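Local coordinates for ParB domain protein nuclease (Sulfolobus solfataricus, PDB 5K5D), which is named a ParB-domain nuclease and probably takes part in DNA segregation in archaea, as a pNOB8-like ParB protein, at residues 19-24 with 61-66; 26-31 with 117-122; 55-60 with 77-82; 96-101 with 113-118. The protein carries 4 engineered substitutions. One frame throughout, in Å; residues are numbered along the deposited sequence.

Contact 1 (19-24 with 61-66)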
loop_
_atom_site.group_PDB
_atom_site.type_symbol
_atom_site.label_atom_id
_atom_site.label_comp_id
_atom_site.label_asym_id
_atom_site.label_seq_id
_atom_site.Cartn_x
_atom_site.Cartn_y
_atom_site.Cartn_z
ATOM N N LEU B 19 -4.657 1.927 -25.743
ATOM C CA LEU B 19 -4.574 2.111 -24.292
ATOM C C LEU B 19 -3.534 3.152 -23.880
ATOM O O LEU B 19 -2.359 3.049 -24.236
ATOM C CB LEU B 19 -4.283 0.778 -23.597
ATOM C CG LEU B 19 -5.481 0.034 -22.999
ATOM C CD1 LEU B 19 -6.806 0.647 -23.451
ATOM C CD2 LEU B 19 -5.410 -1.455 -23.333
ATOM N N LYS B 20 -3.979 4.151 -23.123
ATOM C CA LYS B 20 -3.101 5.211 -22.647
ATOM C C LYS B 20 -2.685 4.926 -21.214
ATOM O O LYS B 20 -3.497 4.497 -20.399
ATOM C CB LYS B 20 -3.802 6.564 -22.747
ATOM C CG LYS B 20 -4.237 6.911 -24.161
ATOM C CD LYS B 20 -5.445 7.833 -24.169
ATOM C CE LYS B 20 -6.056 7.915 -25.563
ATOM N NZ LYS B 20 -7.393 8.578 -25.558
ATOM N N GLU B 21 -1.413 5.156 -20.905
ATOM C CA GLU B 21 -0.905 4.829 -19.582
ATOM C C GLU B 21 -0.809 6.049 -18.674
ATOM O O GLU B 21 -0.530 7.156 -19.127
ATOM C CB GLU B 21 0.443 4.112 -19.675
ATOM C CG GLU B 21 1.604 4.989 -20.091
ATOM C CD GLU B 21 2.926 4.253 -20.019
ATOM O OE1 GLU B 21 2.955 3.047 -20.354
ATOM O OE2 GLU B 21 3.930 4.875 -19.614
ATOM N N ASP B 22 -1.067 5.826 -17.390
ATOM C CA ASP B 22 -0.980 6.866 -16.379
ATOM C C ASP B 22 0.191 6.512 -15.481
ATOM O O ASP B 22 0.195 5.461 -14.837
ATOM C CB ASP B 22 -2.272 6.916 -15.564
ATOM C CG ASP B 22 -2.267 8.022 -14.532
ATOM O OD1 ASP B 22 -2.958 9.038 -14.742
ATOM O OD2 ASP B 22 -1.570 7.872 -13.507
ATOM N N ASP B 23 1.192 7.380 -15.439
ATOM C CA ASP B 23 2.441 7.034 -14.773
ATOM C C ASP B 23 2.266 6.742 -13.286
ATOM O O ASP B 23 3.053 6.002 -12.698
ATOM C CB ASP B 23 3.500 8.109 -14.997
ATOM C CG ASP B 23 4.819 7.525 -15.446
ATOM O OD1 ASP B 23 5.681 7.259 -14.578
ATOM O OD2 ASP B 23 4.983 7.308 -16.667
ATOM N N GLU B 24 1.226 7.307 -12.683
ATOM C CA GLU B 24 0.955 7.037 -11.280
ATOM C C GLU B 24 0.420 5.622 -11.113
ATOM O O GLU B 24 0.898 4.869 -10.269
ATOM C CB GLU B 24 -0.040 8.040 -10.699
ATOM C CG GLU B 24 -0.117 7.984 -9.181
ATOM C CD GLU B 24 -1.496 8.305 -8.646
ATOM O OE1 GLU B 24 -2.488 7.836 -9.241
ATOM O OE2 GLU B 24 -1.591 9.026 -7.630
ATOM N N ASP B 61 -5.340 -0.839 -14.380
ATOM C CA ASP B 61 -4.686 -2.036 -13.885
ATOM C C ASP B 61 -4.276 -2.948 -15.039
ATOM O O ASP B 61 -5.077 -3.235 -15.927
ATOM C CB ASP B 61 -5.629 -2.801 -12.966
ATOM C CG ASP B 61 -4.949 -3.952 -12.280
ATOM O OD1 ASP B 61 -3.898 -3.716 -11.648
ATOM O OD2 ASP B 61 -5.454 -5.090 -12.377
ATOM N N GLY B 62 -3.027 -3.402 -15.020
ATOM C CA GLY B 62 -2.566 -4.378 -15.991
ATOM C C GLY B 62 -1.373 -3.911 -16.797
ATOM O O GLY B 62 -1.241 -4.254 -17.971
ATOM N N TYR B 63 -0.494 -3.141 -16.166
ATOM C CA TYR B 63 0.632 -2.541 -16.875
ATOM C C TYR B 63 1.691 -3.551 -17.307
ATOM O O TYR B 63 2.213 -3.479 -18.416
ATOM C CB TYR B 63 1.245 -1.403 -16.055
ATOM C CG TYR B 63 0.429 -0.136 -16.146
ATOM C CD1 TYR B 63 -0.650 0.087 -15.297
ATOM C CD2 TYR B 63 0.718 0.823 -17.103
ATOM C CE1 TYR B 63 -1.409 1.237 -15.394
ATOM C CE2 TYR B 63 -0.029 1.976 -17.206
ATOM C CZ TYR B 63 -1.093 2.179 -16.351
ATOM O OH TYR B 63 -1.835 3.333 -16.458
ATOM N N THR B 64 2.008 -4.495 -16.436
ATOM C CA THR B 64 2.947 -5.539 -16.810
ATOM C C THR B 64 2.351 -6.391 -17.933
ATOM O O THR B 64 2.966 -6.556 -18.988
ATOM C CB THR B 64 3.350 -6.401 -15.600
ATOM O OG1 THR B 64 4.036 -5.580 -14.644
ATOM C CG2 THR B 64 4.265 -7.537 -16.026
ATOM N N ARG B 65 1.145 -6.904 -17.710
ATOM C CA ARG B 65 0.440 -7.690 -18.717
ATOM C C ARG B 65 0.408 -7.008 -20.083
ATOM O O ARG B 65 0.658 -7.643 -21.105
ATOM C CB ARG B 65 -0.982 -8.005 -18.254
ATOM C CG ARG B 65 -1.048 -8.971 -17.088
ATOM C CD ARG B 65 -2.475 -9.160 -16.604
ATOM N NE ARG B 65 -2.963 -7.995 -15.876
ATOM C CZ ARG B 65 -4.180 -7.896 -15.351
ATOM N NH1 ARG B 65 -5.043 -8.896 -15.478
ATOM N NH2 ARG B 65 -4.537 -6.798 -14.698
ATOM N N LEU B 66 0.094 -5.718 -20.108
ATOM C CA LEU B 66 0.071 -4.984 -21.368
ATOM C C LEU B 66 1.456 -4.962 -22.006
ATOM O O LEU B 66 1.594 -5.126 -23.220
ATOM C CB LEU B 66 -0.433 -3.551 -21.172
ATOM C CG LEU B 66 -0.459 -2.739 -22.471
ATOM C CD1 LEU B 66 -1.437 -3.348 -23.464
ATOM C CD2 LEU B 66 -0.792 -1.277 -22.226
#
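Tyr63 reaches across from the first turn of its helix and meets Glu21 and Asp22 with the outer end of its ring. The ring turns its edge to Glu21, CE2 lying 3.3 Å from CB, which is in the ring plane. Beyond it, Tyr63 OH receives the backbone N-H of Asp22, with N 2.8 Å away and the bond almost straight at 175°. The same hydroxyl is also hydrogen-bonded to the carbonyl O of Leu59, so backbone groups of two separate pieces of chain hold it, a place suited to a tyrosine's long, flat reach with a polar end. Asp22 carries its CG anti to the backbone N (chi1 -178°), and its OD2 caps the short helix that follows by accepting Glu24 N at 3.0 Å. Earlier in the segment, Leu19 CB packs on Leu66 CD2 at 4.3 Å, an apolar contact beside the polar one. Helix 63-71 lies beside the chain entering helix 23-26, with Leu19 also resting on strand 76-82 and Leu66 on strand 51-53.

Contact 2 (26-31 with 117-122). Engineered in segment 26-31: Met28 (natural residue Leu).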
loop_
_atom_site.group_PDB
_atom_site.type_symbol
_atom_site.label_atom_id
_atom_site.label_comp_id
_atom_site.label_asym_id
_atom_site.label_seq_id
_atom_site.Cartn_x
_atom_site.Cartn_y
_atom_site.Cartn_z
ATOM N N LYS B 26 0.782 3.317 -13.127
ATOM C CA LYS B 26 1.841 2.449 -13.624
ATOM C C LYS B 26 2.781 2.012 -12.510
ATOM O O LYS B 26 3.383 0.943 -12.583
ATOM C CB LYS B 26 2.635 3.160 -14.717
ATOM C CG LYS B 26 3.808 2.362 -15.258
ATOM C CD LYS B 26 4.511 3.134 -16.365
ATOM C CE LYS B 26 5.555 2.280 -17.061
ATOM N NZ LYS B 26 6.189 3.012 -18.193
ATOM N N THR B 27 2.892 2.834 -11.472
ATOM C CA THR B 27 3.832 2.563 -10.394
ATOM C C THR B 27 3.157 2.329 -9.050
ATOM O O THR B 27 3.832 2.235 -8.030
ATOM C CB THR B 27 4.851 3.706 -10.243
ATOM O OG1 THR B 27 4.177 4.900 -9.821
ATOM C CG2 THR B 27 5.569 3.953 -11.567
HETATM N N MSE B 28 1.830 2.229 -9.049
HETATM C CA MSE B 28 1.079 1.974 -7.820
HETATM C C MSE B 28 1.511 0.684 -7.132
HETATM O O MSE B 28 1.825 0.678 -5.938
HETATM C CB MSE B 28 -0.425 1.917 -8.098
HETATM C CG MSE B 28 -1.115 3.272 -8.098
HETATM SE SE MSE B 28 -0.882 4.231 -6.411
HETATM C CE MSE B 28 -1.273 2.779 -5.182
ATOM N N VAL B 29 1.514 -0.409 -7.890
ATOM C CA VAL B 29 1.827 -1.715 -7.330
ATOM C C VAL B 29 3.328 -1.929 -7.229
ATOM O O VAL B 29 4.052 -1.758 -8.213
ATOM C CB VAL B 29 1.189 -2.856 -8.146
ATOM C CG1 VAL B 29 1.671 -4.200 -7.636
ATOM C CG2 VAL B 29 -0.336 -2.765 -8.082
ATOM N N PRO B 30 3.800 -2.288 -6.024
ATOM C CA PRO B 30 5.223 -2.546 -5.785
ATOM C C PRO B 30 5.742 -3.641 -6.711
ATOM O O PRO B 30 5.040 -4.627 -6.952
ATOM C CB PRO B 30 5.252 -3.028 -4.329
ATOM C CG PRO B 30 4.019 -2.443 -3.710
ATOM C CD PRO B 30 2.992 -2.465 -4.804
ATOM N N SER B 31 6.952 -3.461 -7.230
ATOM C CA SER B 31 7.557 -4.440 -8.124
ATOM C C SER B 31 7.655 -5.801 -7.447
ATOM O O SER B 31 7.982 -5.897 -6.267
ATOM C CB SER B 31 8.942 -3.973 -8.570
ATOM O OG SER B 31 9.790 -3.778 -7.453
ATOM N N GLN B 117 -1.239 1.056 2.018
ATOM C CA GLN B 117 -0.959 2.408 2.480
ATOM C C GLN B 117 -1.016 3.423 1.341
ATOM O O GLN B 117 -1.594 4.498 1.496
ATOM C CB GLN B 117 0.402 2.485 3.180
ATOM C CG GLN B 117 0.796 3.901 3.568
ATOM C CD GLN B 117 2.163 3.979 4.211
ATOM O OE1 GLN B 117 2.651 3.006 4.783
ATOM N NE2 GLN B 117 2.794 5.144 4.114
ATOM N N LYS B 118 -0.412 3.086 0.203
ATOM C CA LYS B 118 -0.402 3.990 -0.944
ATOM C C LYS B 118 -1.825 4.332 -1.334
ATOM O O LYS B 118 -2.136 5.474 -1.665
ATOM C CB LYS B 118 0.317 3.369 -2.138
ATOM C CG LYS B 118 1.823 3.435 -2.072
ATOM C CD LYS B 118 2.427 2.848 -3.330
ATOM C CE LYS B 118 3.919 2.617 -3.176
ATOM N NZ LYS B 118 4.498 1.973 -4.387
ATOM N N ILE B 119 -2.688 3.326 -1.285
ATOM C CA ILE B 119 -4.096 3.514 -1.598
ATOM C C ILE B 119 -4.793 4.360 -0.530
ATOM O O ILE B 119 -5.387 5.388 -0.845
ATOM C CB ILE B 119 -4.821 2.162 -1.771
ATOM C CG1 ILE B 119 -4.239 1.397 -2.965
ATOM C CG2 ILE B 119 -6.311 2.372 -1.960
ATOM C CD1 ILE B 119 -4.423 2.102 -4.306
ATOM N N ALA B 120 -4.700 3.942 0.729
ATOM C CA ALA B 120 -5.411 4.625 1.811
ATOM C C ALA B 120 -5.028 6.104 1.926
ATOM O O ALA B 120 -5.875 6.953 2.204
ATOM C CB ALA B 120 -5.197 3.904 3.137
ATOM N N ASP B 121 -3.749 6.394 1.709
ATOM C CA ASP B 121 -3.242 7.762 1.675
ATOM C C ASP B 121 -3.897 8.584 0.570
ATOM O O ASP B 121 -4.183 9.766 0.763
ATOM C CB ASP B 121 -1.721 7.765 1.467
ATOM C CG ASP B 121 -0.950 7.435 2.737
ATOM O OD1 ASP B 121 -1.552 6.913 3.701
ATOM O OD2 ASP B 121 0.269 7.694 2.765
ATOM N N ARG B 122 -4.117 7.967 -0.591
ATOM C CA ARG B 122 -4.754 8.656 -1.712
ATOM C C ARG B 122 -6.201 8.967 -1.369
ATOM O O ARG B 122 -6.670 10.091 -1.558
ATOM C CB ARG B 122 -4.721 7.812 -2.986
ATOM C CG ARG B 122 -3.348 7.343 -3.437
ATOM C CD ARG B 122 -2.374 8.489 -3.603
ATOM N NE ARG B 122 -1.333 8.168 -4.579
ATOM C CZ ARG B 122 -0.248 7.443 -4.320
ATOM N NH1 ARG B 122 -0.049 6.946 -3.104
ATOM N NH2 ARG B 122 0.637 7.214 -5.280
#
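Met28 and Lys118 bring an irregular piece of chain nearest to helix 109-128, their CA atoms 7.3 Å apart. Met28, an engineered selenomethionine, makes most of the side-chain contact: bends at chi2 and chi3 (-58° and -46°) turn its tip toward the helix, where CE meets Ile119 CD1 at 3.3 Å and Lys118 CB at 3.5 Å. Ile119, apolar and buried, suits the selenomethionine methyl and crosses that side chain nearly at right angles, whereas Lys118 runs past Met28 in the opposite sense. Arg122 offers a flat guanidinium face to the selenium, which lies toward its rim with SE 3.5 Å from NH2, while its NE forms a salt bridge with Glu24. Lysine suits position 118, since its extended methylenes pack on Met28 while Lys118 NZ makes a weak hydrogen bond to Met28 O at 3.4 Å. This is side-chain packing of a loop against a helix: residues following helix 23-26, within the ParB-like N-terminal region, close over a face of the long helix 109-128.

Contact 3 (55-60 with 77-82)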
loop_
_atom_site.group_PDB
_atom_site.type_symbol
_atom_site.label_atom_id
_atom_site.label_comp_id
_atom_site.label_asym_id
_atom_site.label_seq_id
_atom_site.Cartn_x
_atom_site.Cartn_y
_atom_site.Cartn_z
ATOM N N ARG B 55 -13.041 5.278 -18.992
ATOM C CA ARG B 55 -13.828 5.728 -20.128
ATOM C C ARG B 55 -12.962 6.153 -21.313
ATOM O O ARG B 55 -13.274 5.843 -22.459
ATOM C CB ARG B 55 -14.706 6.893 -19.679
ATOM C CG ARG B 55 -15.840 7.219 -20.606
ATOM C CD ARG B 55 -16.982 7.829 -19.814
ATOM N NE ARG B 55 -16.597 9.061 -19.134
ATOM C CZ ARG B 55 -17.124 9.471 -17.986
ATOM N NH1 ARG B 55 -18.044 8.737 -17.378
ATOM N NH2 ARG B 55 -16.727 10.611 -17.439
ATOM N N ASN B 56 -11.877 6.865 -21.033
ATOM C CA ASN B 56 -11.002 7.365 -22.088
ATOM C C ASN B 56 -9.834 6.428 -22.368
ATOM O O ASN B 56 -8.832 6.829 -22.961
ATOM C CB ASN B 56 -10.455 8.746 -21.720
ATOM C CG ASN B 56 -11.552 9.773 -21.518
ATOM O OD1 ASN B 56 -12.535 9.799 -22.260
ATOM N ND2 ASN B 56 -11.398 10.610 -20.499
ATOM N N TYR B 57 -9.969 5.180 -21.936
ATOM C CA TYR B 57 -8.991 4.149 -22.263
ATOM C C TYR B 57 -7.652 4.398 -21.581
ATOM O O TYR B 57 -6.598 4.010 -22.083
ATOM C CB TYR B 57 -8.846 4.014 -23.783
ATOM C CG TYR B 57 -10.157 3.652 -24.447
ATOM C CD1 TYR B 57 -10.987 4.635 -24.973
ATOM C CD2 TYR B 57 -10.580 2.331 -24.513
ATOM C CE1 TYR B 57 -12.193 4.308 -25.562
ATOM C CE2 TYR B 57 -11.783 1.995 -25.100
ATOM C CZ TYR B 57 -12.587 2.986 -25.620
ATOM O OH TYR B 57 -13.787 2.652 -26.201
ATOM N N VAL B 58 -7.708 5.057 -20.429
ATOM C CA VAL B 58 -6.556 5.165 -19.553
ATOM C C VAL B 58 -6.436 3.862 -18.770
ATOM O O VAL B 58 -7.368 3.457 -18.069
ATOM C CB VAL B 58 -6.692 6.352 -18.571
ATOM C CG1 VAL B 58 -5.570 6.333 -17.546
ATOM C CG2 VAL B 58 -6.708 7.669 -19.324
ATOM N N LEU B 59 -5.291 3.203 -18.911
ATOM C CA LEU B 59 -5.024 1.948 -18.226
ATOM C C LEU B 59 -5.007 2.172 -16.716
ATOM O O LEU B 59 -4.299 3.044 -16.211
ATOM C CB LEU B 59 -3.674 1.391 -18.678
ATOM C CG LEU B 59 -3.545 -0.109 -18.948
ATOM C CD1 LEU B 59 -2.240 -0.638 -18.371
ATOM C CD2 LEU B 59 -4.729 -0.877 -18.391
ATOM N N ILE B 60 -5.790 1.381 -15.995
ATOM C CA ILE B 60 -5.844 1.501 -14.546
ATOM C C ILE B 60 -5.058 0.370 -13.914
ATOM O O ILE B 60 -4.218 0.587 -13.042
ATOM C CB ILE B 60 -7.297 1.465 -14.036
ATOM C CG1 ILE B 60 -8.036 2.728 -14.476
ATOM C CG2 ILE B 60 -7.335 1.326 -12.520
ATOM C CD1 ILE B 60 -9.483 2.756 -14.044
ATOM N N VAL B 77 -6.294 -6.033 -27.345
ATOM C CA VAL B 77 -6.444 -6.537 -25.990
ATOM C C VAL B 77 -7.864 -6.360 -25.460
ATOM O O VAL B 77 -8.486 -5.311 -25.635
ATOM C CB VAL B 77 -5.404 -5.890 -25.036
ATOM C CG1 VAL B 77 -5.283 -4.400 -25.301
ATOM C CG2 VAL B 77 -5.752 -6.167 -23.580
ATOM N N LYS B 78 -8.372 -7.413 -24.829
ATOM C CA LYS B 78 -9.674 -7.381 -24.182
ATOM C C LYS B 78 -9.570 -6.528 -22.925
ATOM O O LYS B 78 -8.635 -6.682 -22.140
ATOM C CB LYS B 78 -10.108 -8.803 -23.818
ATOM C CG LYS B 78 -10.144 -9.767 -25.000
ATOM C CD LYS B 78 -9.675 -11.180 -24.623
ATOM C CE LYS B 78 -10.639 -11.890 -23.687
ATOM N NZ LYS B 78 -10.632 -11.318 -22.309
ATOM N N ILE B 79 -10.523 -5.621 -22.736
ATOM C CA ILE B 79 -10.520 -4.768 -21.556
ATOM C C ILE B 79 -11.895 -4.642 -20.903
ATOM O O ILE B 79 -12.924 -5.000 -21.488
ATOM C CB ILE B 79 -9.994 -3.347 -21.870
ATOM C CG1 ILE B 79 -10.965 -2.596 -22.785
ATOM C CG2 ILE B 79 -8.606 -3.410 -22.482
ATOM C CD1 ILE B 79 -10.585 -1.138 -23.020
ATOM N N LEU B 80 -11.895 -4.146 -19.671
ATOM C CA LEU B 80 -13.117 -3.704 -19.026
ATOM C C LEU B 80 -13.082 -2.179 -18.966
ATOM O O LEU B 80 -12.352 -1.596 -18.160
ATOM C CB LEU B 80 -13.246 -4.296 -17.622
ATOM C CG LEU B 80 -13.285 -5.822 -17.527
ATOM C CD1 LEU B 80 -13.571 -6.270 -16.098
ATOM C CD2 LEU B 80 -14.320 -6.394 -18.477
ATOM N N LYS B 81 -13.851 -1.540 -19.844
ATOM C CA LYS B 81 -13.950 -0.089 -19.853
ATOM C C LYS B 81 -15.010 0.364 -18.857
ATOM O O LYS B 81 -16.208 0.144 -19.056
ATOM C CB LYS B 81 -14.284 0.433 -21.251
ATOM C CG LYS B 81 -14.148 1.940 -21.384
ATOM C CD LYS B 81 -14.484 2.423 -22.786
ATOM C CE LYS B 81 -15.973 2.325 -23.062
ATOM N NZ LYS B 81 -16.304 2.818 -24.429
ATOM N N TYR B 82 -14.554 0.987 -17.777
ATOM C CA TYR B 82 -15.442 1.503 -16.752
ATOM C C TYR B 82 -15.933 2.889 -17.132
ATOM O O TYR B 82 -15.227 3.649 -17.794
ATOM C CB TYR B 82 -14.725 1.548 -15.406
ATOM C CG TYR B 82 -14.617 0.201 -14.756
ATOM C CD1 TYR B 82 -13.735 -0.758 -15.240
ATOM C CD2 TYR B 82 -15.400 -0.121 -13.657
ATOM C CE1 TYR B 82 -13.640 -2.004 -14.643
ATOM C CE2 TYR B 82 -15.310 -1.364 -13.056
ATOM C CZ TYR B 82 -14.432 -2.298 -13.554
ATOM O OH TYR B 82 -14.348 -3.530 -12.957
#
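From strand 76-82, two side chains meet the Tyr57 ring: Ile79 CD1 sits at its edge, 3.8 Å from CD2, while the aliphatic part of Lys81 approaches obliquely, with CD 3.5 Å from CZ. Lys18 makes a cation-pi contact with the same ring. Lys81 starts with CG anti to its backbone N (chi1 -169°) and then bends at chi3 (72°), which carries its amino group round to the phenol oxygen. Lys81 NZ donates to Tyr57 OH at 3.1 Å. Glu12 completes the group: one carboxylate oxygen is hydrogen-bonded to the hydroxyl and the other salt-bridges Lys81 NZ. Ile79, beta-branched and suited to a strand, supplies the apolar side. Lysine suits its place by combining a greasy stem with a charged tip. The turn leading into strand 59-61 is thus packed on strand 76-82, whose neighbour 9-15 supplies Glu12. The chemistry implies a small polar network in which Glu12 probably offsets the lysine charge, and the bonds from Lys81 and with Glu12 probably hold the tyrosine's hydroxyl end in place.

Contact 4 (96-101 with 113-118)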
loop_
_atom_site.group_PDB
_atom_site.type_symbol
_atom_site.label_atom_id
_atom_site.label_comp_id
_atom_site.label_asym_id
_atom_site.label_seq_id
_atom_site.Cartn_x
_atom_site.Cartn_y
_atom_site.Cartn_z
ATOM N N LEU B 96 -10.204 0.271 -7.732
ATOM C CA LEU B 96 -10.002 -0.828 -8.666
ATOM C C LEU B 96 -8.621 -1.450 -8.508
ATOM O O LEU B 96 -8.490 -2.668 -8.449
ATOM C CB LEU B 96 -10.221 -0.360 -10.103
ATOM C CG LEU B 96 -11.682 -0.052 -10.422
ATOM C CD1 LEU B 96 -11.831 0.480 -11.839
ATOM C CD2 LEU B 96 -12.526 -1.303 -10.214
ATOM N N ILE B 97 -7.591 -0.613 -8.429
ATOM C CA ILE B 97 -6.229 -1.106 -8.294
ATOM C C ILE B 97 -6.070 -1.933 -7.025
ATOM O O ILE B 97 -5.327 -2.914 -7.004
ATOM C CB ILE B 97 -5.199 0.039 -8.284
ATOM C CG1 ILE B 97 -5.116 0.708 -9.660
ATOM C CG2 ILE B 97 -3.824 -0.488 -7.880
ATOM C CD1 ILE B 97 -4.319 2.003 -9.661
ATOM N N TRP B 98 -6.769 -1.537 -5.967
ATOM C CA TRP B 98 -6.700 -2.278 -4.714
ATOM C C TRP B 98 -7.488 -3.573 -4.805
ATOM O O TRP B 98 -7.062 -4.615 -4.305
ATOM C CB TRP B 98 -7.225 -1.445 -3.549
ATOM C CG TRP B 98 -7.294 -2.221 -2.269
ATOM C CD1 TRP B 98 -8.416 -2.561 -1.571
ATOM C CD2 TRP B 98 -6.189 -2.775 -1.542
ATOM N NE1 TRP B 98 -8.078 -3.279 -0.450
ATOM C CE2 TRP B 98 -6.719 -3.422 -0.411
ATOM C CE3 TRP B 98 -4.805 -2.769 -1.738
ATOM C CZ2 TRP B 98 -5.910 -4.066 0.525
ATOM C CZ3 TRP B 98 -4.008 -3.411 -0.809
ATOM C CH2 TRP B 98 -4.561 -4.050 0.308
ATOM N N THR B 99 -8.649 -3.498 -5.440
ATOM C CA THR B 99 -9.498 -4.665 -5.590
ATOM C C THR B 99 -8.782 -5.762 -6.352
ATOM O O THR B 99 -8.870 -6.930 -5.986
ATOM C CB THR B 99 -10.813 -4.331 -6.307
ATOM O OG1 THR B 99 -11.662 -3.590 -5.423
ATOM C CG2 THR B 99 -11.521 -5.612 -6.717
ATOM N N PHE B 100 -8.060 -5.384 -7.401
ATOM C CA PHE B 100 -7.418 -6.369 -8.261
ATOM C C PHE B 100 -5.989 -6.708 -7.863
ATOM O O PHE B 100 -5.310 -7.449 -8.573
ATOM C CB PHE B 100 -7.479 -5.931 -9.725
ATOM C CG PHE B 100 -8.860 -5.979 -10.301
ATOM C CD1 PHE B 100 -9.542 -4.813 -10.610
ATOM C CD2 PHE B 100 -9.491 -7.196 -10.504
ATOM C CE1 PHE B 100 -10.827 -4.863 -11.130
ATOM C CE2 PHE B 100 -10.777 -7.256 -11.023
ATOM C CZ PHE B 100 -11.446 -6.087 -11.335
ATOM N N ASN B 101 -5.530 -6.179 -6.734
ATOM C CA ASN B 101 -4.159 -6.442 -6.308
ATOM C C ASN B 101 -3.980 -6.834 -4.837
ATOM O O ASN B 101 -3.100 -7.629 -4.511
ATOM C CB ASN B 101 -3.250 -5.268 -6.669
ATOM C CG ASN B 101 -3.058 -5.124 -8.162
ATOM O OD1 ASN B 101 -2.201 -5.782 -8.754
ATOM N ND2 ASN B 101 -3.861 -4.264 -8.784
ATOM N N LEU B 113 0.861 -4.533 1.829
ATOM C CA LEU B 113 0.755 -3.510 2.859
ATOM C C LEU B 113 1.218 -2.163 2.311
ATOM O O LEU B 113 0.609 -1.130 2.576
ATOM C CB LEU B 113 1.594 -3.896 4.077
ATOM C CG LEU B 113 0.893 -4.689 5.180
ATOM C CD1 LEU B 113 1.903 -5.314 6.142
ATOM C CD2 LEU B 113 -0.090 -3.796 5.921
ATOM N N ALA B 114 2.301 -2.183 1.546
ATOM C CA ALA B 114 2.823 -0.973 0.932
ATOM C C ALA B 114 1.825 -0.416 -0.075
ATOM O O ALA B 114 1.662 0.798 -0.188
ATOM C CB ALA B 114 4.171 -1.243 0.265
ATOM N N LEU B 115 1.157 -1.307 -0.798
ATOM C CA LEU B 115 0.109 -0.893 -1.722
ATOM C C LEU B 115 -1.080 -0.352 -0.938
ATOM O O LEU B 115 -1.654 0.679 -1.286
ATOM C CB LEU B 115 -0.331 -2.064 -2.603
ATOM C CG LEU B 115 -1.564 -1.853 -3.491
ATOM C CD1 LEU B 115 -1.373 -0.693 -4.453
ATOM C CD2 LEU B 115 -1.889 -3.129 -4.255
ATOM N N PHE B 116 -1.433 -1.057 0.131
ATOM C CA PHE B 116 -2.563 -0.680 0.962
ATOM C C PHE B 116 -2.410 0.749 1.466
ATOM O O PHE B 116 -3.333 1.557 1.357
ATOM C CB PHE B 116 -2.696 -1.636 2.144
ATOM C CG PHE B 116 -4.093 -1.753 2.668
ATOM C CD1 PHE B 116 -5.150 -1.171 1.986
ATOM C CD2 PHE B 116 -4.354 -2.443 3.843
ATOM C CE1 PHE B 116 -6.442 -1.276 2.462
ATOM C CE2 PHE B 116 -5.649 -2.553 4.327
ATOM C CZ PHE B 116 -6.693 -1.969 3.635
ATOM N N GLN B 117 -1.239 1.056 2.018
ATOM C CA GLN B 117 -0.959 2.408 2.480
ATOM C C GLN B 117 -1.016 3.423 1.341
ATOM O O GLN B 117 -1.594 4.498 1.496
ATOM C CB GLN B 117 0.402 2.485 3.180
ATOM C CG GLN B 117 0.796 3.901 3.568
ATOM C CD GLN B 117 2.163 3.979 4.211
ATOM O OE1 GLN B 117 2.651 3.006 4.783
ATOM N NE2 GLN B 117 2.794 5.144 4.114
ATOM N N LYS B 118 -0.412 3.086 0.203
ATOM C CA LYS B 118 -0.402 3.990 -0.944
ATOM C C LYS B 118 -1.825 4.332 -1.334
ATOM O O LYS B 118 -2.136 5.474 -1.665
ATOM C CB LYS B 118 0.317 3.369 -2.138
ATOM C CG LYS B 118 1.823 3.435 -2.072
ATOM C CD LYS B 118 2.427 2.848 -3.330
ATOM C CE LYS B 118 3.919 2.617 -3.176
ATOM N NZ LYS B 118 4.498 1.973 -4.387
#
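Asn101 ND2, on a side chain that also packs against Leu115, is gripped by two acceptors: the carbonyl O of Ile97, at 2.7 Å with an N-H...O angle of 162°, and a carboxylate oxygen of Asp61. The donor lies in the plane of the Ile97 carbonyl, on a lone pair, and the oxygen lies within a few degrees of the Asn101 amide plane. An asparagine fits here because its short side chain lets the amide reach a carbonyl near the end of helix 90-99, while its CB still meets Leu115 CD2 at 3.5 Å. Leu115 reaches toward the opposing helix with CG anti to the backbone N (chi1 171°). Its branch point comes to the edge of the indole, in the ring plane, with CG 3.8 Å from Trp98 CE3, and Ile97 CG2 adds a looser contact with Leu115 CD1. The broad aromatic surface is used by Phe116. Its ring makes an offset stack on the six-membered ring of Trp98, the planes only 3° apart and the centroids 4.1 Å apart. Two large flat side chains thus meet face against face between the helices, and indole NE1 spends its hydrogen on Leu180 O. Helices 90-99 and 109-128 are thereby joined through a buried core, with Ile97 also touching Ile60 of strand 59-61 and Phe116 also packing on Met195 of helix 189-201.

How the contacts relate
Contacts 1 and 3 lie about 10 Å apart, centre to centre, within the ParB-like N-terminal region, and their segments alternate along the chain; strand 59-61 leads straight into helix 63-71, which leads to strand 76-82. The backbone of Lys20 also joins them, probably hydrogen-bonded to Tyr57 and Leu59. Contacts 2 and 4, about 6 Å apart, share Gln117 and Lys118 on helix 109-128, where Met28 meets Leu115. Contact 3 is nested within the loop closed by contact 2 and ends before contact 4 opens. Contact 1 touches both 2 and 4, and contact 3 touches 4. Together they pack the ParB-like region, through helix 90-99 and the loop after helix 23-26, onto helix 109-128.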